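Local structure of single-stranded DNA-binding protein WHY3, chloroplastic (Arabidopsis thaliana, 4KOQ) at residues Glu30-Glu35 and Lys40-Gly45; Ile75-Ser80 and Glu85-Phe90; Val109-Leu112 and Gly117-Phe120. The protein binds single-stranded DNA, keeping the plastid genome stable against illegitimate recombination in chloroplasts and mediating transcriptional repression of a kinesin gene in the nucleus. All blocks are in the same frame, centred on the assembly; numbering follows the deposited sequence.

Contact 1. Residues Glu30-Glu35 and Lys40-Gly45; sequences EFVALE and KLTKEG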
loop_
_atom_site.group_PDB
_atom_site.type_symbol
_atom_site.label_atom_id
_atom_site.label_comp_id
_atom_site.label_asym_id
_atom_site.label_seq_id
_atom_site.Cartn_x
_atom_site.Cartn_y
_atom_site.Cartn_z
ATOM N N GLU A 30 -21.990 3.886 0.043
ATOM C CA GLU A 30 -23.369 3.413 -0.013
ATOM C C GLU A 30 -23.638 2.805 -1.375
ATOM O O GLU A 30 -23.139 3.282 -2.390
ATOM C CB GLU A 30 -24.349 4.551 0.244
ATOM C CG GLU A 30 -24.334 5.057 1.662
ATOM C CD GLU A 30 -25.292 6.223 1.881
ATOM O OE1 GLU A 30 -26.062 6.550 0.953
ATOM O OE2 GLU A 30 -25.275 6.819 2.981
ATOM N N PHE A 31 -24.424 1.732 -1.371
ATOM C CA PHE A 31 -24.743 0.995 -2.574
ATOM C C PHE A 31 -26.259 0.900 -2.706
ATOM O O PHE A 31 -26.982 1.062 -1.725
ATOM C CB PHE A 31 -24.168 -0.411 -2.471
ATOM C CG PHE A 31 -22.691 -0.463 -2.594
ATOM C CD1 PHE A 31 -22.106 -0.529 -3.834
ATOM C CD2 PHE A 31 -21.883 -0.430 -1.476
ATOM C CE1 PHE A 31 -20.756 -0.579 -3.965
ATOM C CE2 PHE A 31 -20.516 -0.484 -1.609
ATOM C CZ PHE A 31 -19.958 -0.549 -2.856
ATOM N N VAL A 32 -26.740 0.649 -3.913
ATOM C CA VAL A 32 -28.135 0.262 -4.080
ATOM C C VAL A 32 -28.178 -1.042 -4.850
ATOM O O VAL A 32 -27.280 -1.333 -5.631
ATOM C CB VAL A 32 -28.954 1.335 -4.801
ATOM C CG1 VAL A 32 -28.895 2.637 -4.016
ATOM C CG2 VAL A 32 -28.461 1.528 -6.217
ATOM N N ALA A 33 -29.213 -1.841 -4.610
ATOM C CA ALA A 33 -29.358 -3.109 -5.315
ATOM C C ALA A 33 -30.093 -2.873 -6.624
ATOM O O ALA A 33 -31.149 -2.248 -6.635
ATOM C CB ALA A 33 -30.110 -4.111 -4.454
ATOM N N LEU A 34 -29.523 -3.344 -7.732
ATOM C CA LEU A 34 -30.188 -3.244 -9.031
ATOM C C LEU A 34 -31.105 -4.452 -9.259
ATOM O O LEU A 34 -30.995 -5.465 -8.562
ATOM C CB LEU A 34 -29.151 -3.150 -10.152
ATOM C CG LEU A 34 -28.137 -2.017 -9.974
ATOM C CD1 LEU A 34 -27.140 -1.997 -11.121
ATOM C CD2 LEU A 34 -28.861 -0.679 -9.843
ATOM N N GLU A 35 -32.004 -4.345 -10.234
ATOM C CA GLU A 35 -32.953 -5.426 -10.510
ATOM C C GLU A 35 -32.228 -6.732 -10.790
ATOM O O GLU A 35 -32.628 -7.788 -10.301
ATOM C CB GLU A 35 -33.869 -5.066 -11.685
ATOM C CG GLU A 35 -34.897 -3.995 -11.348
ATOM C CD GLU A 35 -35.639 -4.271 -10.041
ATOM O OE1 GLU A 35 -36.055 -5.432 -9.801
ATOM O OE2 GLU A 35 -35.799 -3.319 -9.247
ATOM N N LYS A 40 -24.766 -1.068 -7.144
ATOM C CA LYS A 40 -24.145 0.097 -7.731
ATOM C C LYS A 40 -23.785 1.058 -6.619
ATOM O O LYS A 40 -24.609 1.329 -5.744
ATOM C CB LYS A 40 -25.101 0.787 -8.675
ATOM C CG LYS A 40 -24.542 2.041 -9.306
ATOM C CD LYS A 40 -25.647 2.834 -9.986
ATOM C CE LYS A 40 -25.100 3.750 -11.072
ATOM N NZ LYS A 40 -24.605 2.984 -12.256
ATOM N N LEU A 41 -22.572 1.592 -6.681
ATOM C CA LEU A 41 -22.107 2.535 -5.673
ATOM C C LEU A 41 -22.812 3.828 -5.923
ATOM O O LEU A 41 -22.711 4.369 -7.004
ATOM C CB LEU A 41 -20.571 2.739 -5.772
ATOM C CG LEU A 41 -20.044 3.761 -4.744
ATOM C CD1 LEU A 41 -18.677 3.343 -4.238
ATOM C CD2 LEU A 41 -19.955 5.106 -5.368
ATOM N N THR A 42 -23.528 4.333 -4.927
ATOM C CA THR A 42 -24.284 5.559 -5.087
ATOM C C THR A 42 -23.698 6.724 -4.283
ATOM O O THR A 42 -24.004 7.881 -4.549
ATOM C CB THR A 42 -25.727 5.356 -4.637
ATOM O OG1 THR A 42 -25.741 4.832 -3.305
ATOM C CG2 THR A 42 -26.441 4.377 -5.579
ATOM N N LYS A 43 -22.866 6.420 -3.289
ATOM C CA LYS A 43 -22.166 7.467 -2.545
ATOM C C LYS A 43 -20.801 6.949 -2.065
ATOM O O LYS A 43 -20.727 5.899 -1.479
ATOM C CB LYS A 43 -22.995 7.896 -1.343
ATOM C CG LYS A 43 -22.472 9.143 -0.629
ATOM C CD LYS A 43 -23.275 9.430 0.623
ATOM C CE LYS A 43 -23.172 10.888 1.058
ATOM N NZ LYS A 43 -21.855 11.220 1.653
ATOM N N GLU A 44 -19.744 7.685 -2.376
ATOM C CA GLU A 44 -18.423 7.359 -1.878
ATOM C C GLU A 44 -18.419 7.360 -0.376
ATOM O O GLU A 44 -19.192 8.059 0.288
ATOM C CB GLU A 44 -17.413 8.400 -2.318
ATOM C CG GLU A 44 -17.156 8.506 -3.746
ATOM C CD GLU A 44 -16.120 9.578 -4.014
ATOM O OE1 GLU A 44 -16.166 10.667 -3.341
ATOM O OE2 GLU A 44 -15.238 9.294 -4.860
ATOM N N GLY A 45 -17.505 6.583 0.175
ATOM C CA GLY A 45 -17.190 6.673 1.570
ATOM C C GLY A 45 -16.474 7.963 1.896
ATOM O O GLY A 45 -16.121 8.729 1.006
#

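Contact 2. Residues Ile75-Ser80 and Glu85-Phe90; sequences IGNLVS and ESCEFF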
loop_
_atom_site.group_PDB
_atom_site.type_symbol
_atom_site.label_atom_id
_atom_site.label_comp_id
_atom_site.label_asym_id
_atom_site.label_seq_id
_atom_site.Cartn_x
_atom_site.Cartn_y
_atom_site.Cartn_z
ATOM N N ILE A 75 -9.035 13.874 1.105
ATOM C CA ILE A 75 -8.023 12.940 1.515
ATOM C C ILE A 75 -6.892 12.970 0.522
ATOM O O ILE A 75 -5.730 12.978 0.892
ATOM C CB ILE A 75 -8.590 11.516 1.656
ATOM C CG1 ILE A 75 -9.633 11.495 2.761
ATOM C CG2 ILE A 75 -7.426 10.559 1.895
ATOM C CD1 ILE A 75 -10.679 10.385 2.667
ATOM N N GLY A 76 -7.204 13.000 -0.780
ATOM C CA GLY A 76 -6.141 13.108 -1.744
ATOM C C GLY A 76 -5.269 14.348 -1.583
ATOM O O GLY A 76 -4.042 14.291 -1.750
ATOM N N ASN A 77 -5.887 15.465 -1.232
ATOM C CA ASN A 77 -5.107 16.649 -0.965
ATOM C C ASN A 77 -4.127 16.444 0.174
ATOM O O ASN A 77 -2.975 16.839 0.082
ATOM C CB ASN A 77 -6.023 17.782 -0.595
ATOM C CG ASN A 77 -5.440 19.114 -0.941
ATOM O OD1 ASN A 77 -4.217 19.328 -0.884
ATOM N ND2 ASN A 77 -6.289 19.996 -1.384
ATOM N N LEU A 78 -4.611 15.842 1.249
ATOM C CA LEU A 78 -3.791 15.633 2.445
ATOM C C LEU A 78 -2.645 14.705 2.169
ATOM O O LEU A 78 -1.557 14.905 2.688
ATOM C CB LEU A 78 -4.636 15.093 3.599
ATOM C CG LEU A 78 -5.628 16.116 4.139
ATOM C CD1 LEU A 78 -6.422 15.528 5.263
ATOM C CD2 LEU A 78 -4.847 17.303 4.627
ATOM N N VAL A 79 -2.862 13.646 1.391
ATOM C CA VAL A 79 -1.775 12.703 1.166
ATOM C C VAL A 79 -0.759 13.227 0.137
ATOM O O VAL A 79 0.277 12.617 -0.059
ATOM C CB VAL A 79 -2.231 11.256 0.693
ATOM C CG1 VAL A 79 -3.058 10.571 1.754
ATOM C CG2 VAL A 79 -2.935 11.313 -0.620
ATOM N N SER A 80 -1.036 14.348 -0.498
ATOM C CA SER A 80 -0.091 14.899 -1.471
ATOM C C SER A 80 0.479 16.241 -1.059
ATOM O O SER A 80 1.091 16.905 -1.874
ATOM C CB SER A 80 -0.731 15.046 -2.855
ATOM O OG SER A 80 -1.881 15.825 -2.842
ATOM N N GLU A 85 3.356 23.311 2.164
ATOM C CA GLU A 85 2.067 23.557 1.579
ATOM C C GLU A 85 0.950 23.444 2.626
ATOM O O GLU A 85 1.023 22.603 3.525
ATOM C CB GLU A 85 1.828 22.540 0.451
ATOM C CG GLU A 85 0.604 22.841 -0.393
ATOM C CD GLU A 85 0.429 21.866 -1.569
ATOM O OE1 GLU A 85 1.170 20.861 -1.672
ATOM O OE2 GLU A 85 -0.469 22.119 -2.388
ATOM N N SER A 86 -0.070 24.276 2.476
ATOM C CA SER A 86 -1.272 24.194 3.286
ATOM C C SER A 86 -2.440 23.853 2.411
ATOM O O SER A 86 -2.373 24.020 1.189
ATOM C CB SER A 86 -1.502 25.513 4.042
ATOM O OG SER A 86 -2.111 26.501 3.206
ATOM N N CYS A 87 -3.491 23.306 3.003
ATOM C CA CYS A 87 -4.736 23.156 2.296
ATOM C C CYS A 87 -5.893 23.618 3.187
ATOM O O CYS A 87 -5.788 23.634 4.413
ATOM C CB CYS A 87 -4.934 21.703 1.819
ATOM S SG CYS A 87 -4.997 20.515 3.108
ATOM N N GLU A 88 -6.970 24.033 2.543
ATOM C CA GLU A 88 -8.126 24.605 3.244
ATOM C C GLU A 88 -9.369 24.159 2.511
ATOM O O GLU A 88 -9.488 24.323 1.285
ATOM C CB GLU A 88 -8.028 26.144 3.241
ATOM C CG GLU A 88 -8.978 26.843 4.144
ATOM C CD GLU A 88 -8.618 28.340 4.337
ATOM O OE1 GLU A 88 -7.931 28.909 3.478
ATOM O OE2 GLU A 88 -9.024 28.931 5.354
ATOM N N PHE A 89 -10.293 23.589 3.258
ATOM C CA PHE A 89 -11.539 23.079 2.706
ATOM C C PHE A 89 -12.734 23.810 3.295
ATOM O O PHE A 89 -12.817 23.978 4.502
ATOM C CB PHE A 89 -11.686 21.603 3.051
ATOM C CG PHE A 89 -10.481 20.787 2.761
ATOM C CD1 PHE A 89 -9.847 20.855 1.529
ATOM C CD2 PHE A 89 -9.983 19.927 3.705
ATOM C CE1 PHE A 89 -8.697 20.051 1.267
ATOM C CE2 PHE A 89 -8.868 19.128 3.445
ATOM C CZ PHE A 89 -8.235 19.191 2.225
ATOM N N PHE A 90 -13.686 24.190 2.442
ATOM C CA PHE A 90 -14.866 24.906 2.868
ATOM C C PHE A 90 -16.128 24.096 2.592
ATOM O O PHE A 90 -16.367 23.692 1.456
ATOM C CB PHE A 90 -14.994 26.215 2.078
ATOM C CG PHE A 90 -13.785 27.097 2.171
ATOM C CD1 PHE A 90 -12.656 26.831 1.409
ATOM C CD2 PHE A 90 -13.765 28.181 3.016
ATOM C CE1 PHE A 90 -11.530 27.638 1.497
ATOM C CE2 PHE A 90 -12.640 29.007 3.095
ATOM C CZ PHE A 90 -11.530 28.726 2.347
HETATM O O HOH W 1 -2.882 22.004 -1.152
#

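Contact 3. Residues Val109-Leu112 and Gly117-Phe120; sequences VEPL and GRFF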
loop_
_atom_site.group_PDB
_atom_site.type_symbol
_atom_site.label_atom_id
_atom_site.label_comp_id
_atom_site.label_asym_id
_atom_site.label_seq_id
_atom_site.Cartn_x
_atom_site.Cartn_y
_atom_site.Cartn_z
ATOM N N VAL A 109 -5.276 22.862 7.103
ATOM C CA VAL A 109 -4.119 22.098 7.488
ATOM C C VAL A 109 -2.837 22.783 7.042
ATOM O O VAL A 109 -2.629 23.019 5.840
ATOM C CB VAL A 109 -4.152 20.634 6.938
ATOM C CG1 VAL A 109 -2.916 19.917 7.387
ATOM C CG2 VAL A 109 -5.367 19.898 7.447
ATOM N N GLU A 110 -1.982 23.083 8.013
ATOM C CA GLU A 110 -0.813 23.913 7.805
ATOM C C GLU A 110 0.433 23.238 8.320
ATOM O O GLU A 110 0.385 22.467 9.266
ATOM C CB GLU A 110 -0.959 25.218 8.589
ATOM C CG GLU A 110 -1.924 26.204 8.040
ATOM C CD GLU A 110 -2.125 27.373 9.002
ATOM O OE1 GLU A 110 -2.206 27.123 10.224
ATOM O OE2 GLU A 110 -2.201 28.530 8.539
ATOM N N PRO A 111 1.580 23.559 7.718
ATOM C CA PRO A 111 2.850 23.037 8.200
ATOM C C PRO A 111 3.200 23.738 9.496
ATOM O O PRO A 111 2.821 24.897 9.650
ATOM C CB PRO A 111 3.835 23.422 7.076
ATOM C CG PRO A 111 3.208 24.578 6.397
ATOM C CD PRO A 111 1.735 24.420 6.524
ATOM N N LEU A 112 3.825 23.038 10.438
ATOM C CA LEU A 112 4.344 23.713 11.627
ATOM C C LEU A 112 5.679 24.347 11.242
ATOM O O LEU A 112 6.467 23.741 10.511
ATOM C CB LEU A 112 4.494 22.752 12.808
ATOM C CG LEU A 112 3.171 22.261 13.393
ATOM C CD1 LEU A 112 3.424 21.121 14.364
ATOM C CD2 LEU A 112 2.412 23.370 14.068
ATOM N N GLY A 117 5.783 18.946 11.919
ATOM C CA GLY A 117 4.450 18.358 11.800
ATOM C C GLY A 117 3.436 19.291 11.206
ATOM O O GLY A 117 3.791 20.144 10.385
ATOM N N ARG A 118 2.171 19.103 11.583
ATOM C CA ARG A 118 1.053 19.821 10.955
ATOM C C ARG A 118 0.105 20.410 11.999
ATOM O O ARG A 118 -0.064 19.877 13.092
ATOM C CB ARG A 118 0.261 18.900 10.022
ATOM C CG ARG A 118 1.071 18.291 8.875
ATOM C CD ARG A 118 1.131 19.207 7.703
ATOM N NE ARG A 118 1.985 18.693 6.656
ATOM C CZ ARG A 118 2.265 19.342 5.537
ATOM N NH1 ARG A 118 1.784 20.550 5.327
ATOM N NH2 ARG A 118 3.071 18.788 4.653
ATOM N N PHE A 119 -0.550 21.499 11.625
ATOM C CA PHE A 119 -1.505 22.161 12.495
ATOM C C PHE A 119 -2.853 22.003 11.839
ATOM O O PHE A 119 -3.032 22.488 10.743
ATOM C CB PHE A 119 -1.086 23.638 12.608
ATOM C CG PHE A 119 -1.562 24.345 13.852
ATOM C CD1 PHE A 119 -1.597 23.705 15.096
ATOM C CD2 PHE A 119 -1.917 25.682 13.793
ATOM C CE1 PHE A 119 -2.016 24.381 16.254
ATOM C CE2 PHE A 119 -2.323 26.362 14.944
ATOM C CZ PHE A 119 -2.365 25.703 16.182
ATOM N N PHE A 120 -3.803 21.329 12.490
ATOM C CA PHE A 120 -5.144 21.224 11.975
ATOM C C PHE A 120 -6.049 22.234 12.669
ATOM O O PHE A 120 -6.035 22.368 13.888
ATOM C CB PHE A 120 -5.762 19.855 12.276
ATOM C CG PHE A 120 -5.274 18.733 11.374
ATOM C CD1 PHE A 120 -3.947 18.582 11.077
ATOM C CD2 PHE A 120 -6.183 17.822 10.874
ATOM C CE1 PHE A 120 -3.518 17.510 10.265
ATOM C CE2 PHE A 120 -5.752 16.759 10.088
ATOM C CZ PHE A 120 -4.437 16.609 9.809
HETATM O O HOH W 2 -4.407 25.261 10.618
#

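Contact 1. Residues Glu30-Glu35 and Lys40-Gly45
Glu30 and Lys43 face each other as an antiparallel hydrogen-bonded pair at the outer part of the hairpin formed by strands 20-33 and 39-56, and beside them the register slips by one residue. Thr42 and Lys43 both face Glu30, the definition of a classic beta bulge. Glu30 N donates to Lys43 O at 2.8 Å, while Glu30 O accepts from Thr42 N at 2.8 Å and from Lys43 N at 3.3 Å, both donors approaching one face of the carbonyl plane. Thr42 OG1 adds a weak bond to the same oxygen. Beyond the bulge Val32 and Lys40 exchange two regular backbone bonds, and at Lys40 this first antiparallel sheet runs on, in parallel pairing, into a second subunit.

The Phe31 side chain can be followed outward. CB and CG pass near Lys40 O; CD1 then comes to 3.6 Å from Leu41 CA, and CE1 reaches Leu41 CB at 3.8 Å. With CG anti to the carbonyl carbon (chi1 -72°), the ring runs obliquely over the neighbouring strand. Phe9 of the second subunit meets this ring edge-to-face, and Ala172 of a third subunit packs on it. On the face that carries Glu30, Val32 CG1 meets Thr42 CG2 at a tight 3.4 Å, the two side chains crossing at about a right angle.

Glu30 and Lys43 extend side by side, yet Glu30 OE2 and Lys43 NZ remain 5.7 Å apart. Their opposite charges probably attract at long range without forming a salt bridge, so the polar grip at the bulge comes from the bonds of Glu30 N and O.

Contact 2. Residues Ile75-Ser80 and Glu85-Phe90
Asn77 and Cys87 mark the nearest backbone approach, 7.3 Å from CA to CA, where the end of helix 72-79 runs almost antiparallel to the start of strand 87-91. The axes of the short segments lie 9.6 Å apart at an angle of 169°, a separation bridged by side chains and not by backbone pairing. Asn77 holds CG anti to its own N (chi1 -152°), which sets its amide beside Cys87 and Phe89. Asn77 ND2 comes to 3.6 Å from Phe89 CE1 at the edge of the ring, near its plane, and the amide and ring planes are 61° apart. OD1 of Asn77 lies against Cys87 CB, and a water bridges it to Glu85 OE2. Glu85 OE1 makes a salt bridge with Lys141 of a second subunit.

Deeper in, Leu78 CD2 touches Cys87 SG at 3.6 Å. Leu70 and Phe151 also pack on Leu78, joining this pair to strand 59-70 and helix 141-158. Just past the helix end, Ser80 OG turns back to bond Gly76 O at 2.9 Å. The arrangement is a helix-to-strand connection between the two antiparallel four-stranded sheets of the Whirly fold, with the helix packed against the first strand of the second sheet.

Contact 3. Residues Val109-Leu112 and Gly117-Phe120
Glu110 and Phe119 exchange two backbone hydrogen bonds as an antiparallel hydrogen-bonded pair: Phe119 N to Glu110 O at 2.7 Å and Glu110 N to Phe119 O at 3.0 Å. A third bond runs from Leu112 N to Gly117 O at 2.9 Å, its donor standing 42° out of the carbonyl plane and therefore not on a lone pair. A water lies within hydrogen-bonding distance of both Glu110 OE1 and Phe119 O, bridging the carboxylate to the opposite strand. Glu110 OE2 has its own partner in a salt bridge with Lys108. The carboxylate is nearly coplanar with the Phe119 ring, OE1 meeting the ring edge 3.9 Å from CD2.

These bonds hold the turn-side end of the beta hairpin formed by strands 103-111 and 117-126, the two central strands of the second sheet of the Whirly fold. Gly117 adopts backbone angles suited to a residue without CB, and Leu112 CD1 packs closely on its carbonyl carbon. Leu112 CD2 crosses to Phe119 CB at 3.8 Å. Arg118, bent at chi2 (-86°), brings NH1 beside Pro111, while its guanidinium hydrogen-bonds to Gly82 O and Glu85 O.

On the buried face, Val109 CG2 sits 3.9 Å from the Phe120 ring centroid in a CH-pi contact, only 1° from the ring normal, and Val109 CG1 lies near CE1. Replacing Phe120 by an alanine is likely to leave Val109 CG2 without its aromatic partner and open a gap beside Phe144 and Leu147 of helix 141-158, which also pack on the ring.

How the contacts relate
The three contacts follow one another in series along the chain, all within the Whirly family region. Contact 1 belongs to the first antiparallel sheet; its centre lies 27 Å from that of contact 2, though the nearest atoms are about 6 Å apart, and 35 Å from that of contact 3, on the opposite side of the chain's centre. Contacts 2 and 3 have centres 11 Å apart and touch directly: strands 87-91 and 103-111 are neighbours in the second sheet, joined by Cys87 O and Val109 N, 2.8 Å apart. Both contacts 1 and 2 meet the second subunit, consistent with their sharing in assembly of the homotetramer, whereas contact 3 touches no other chain.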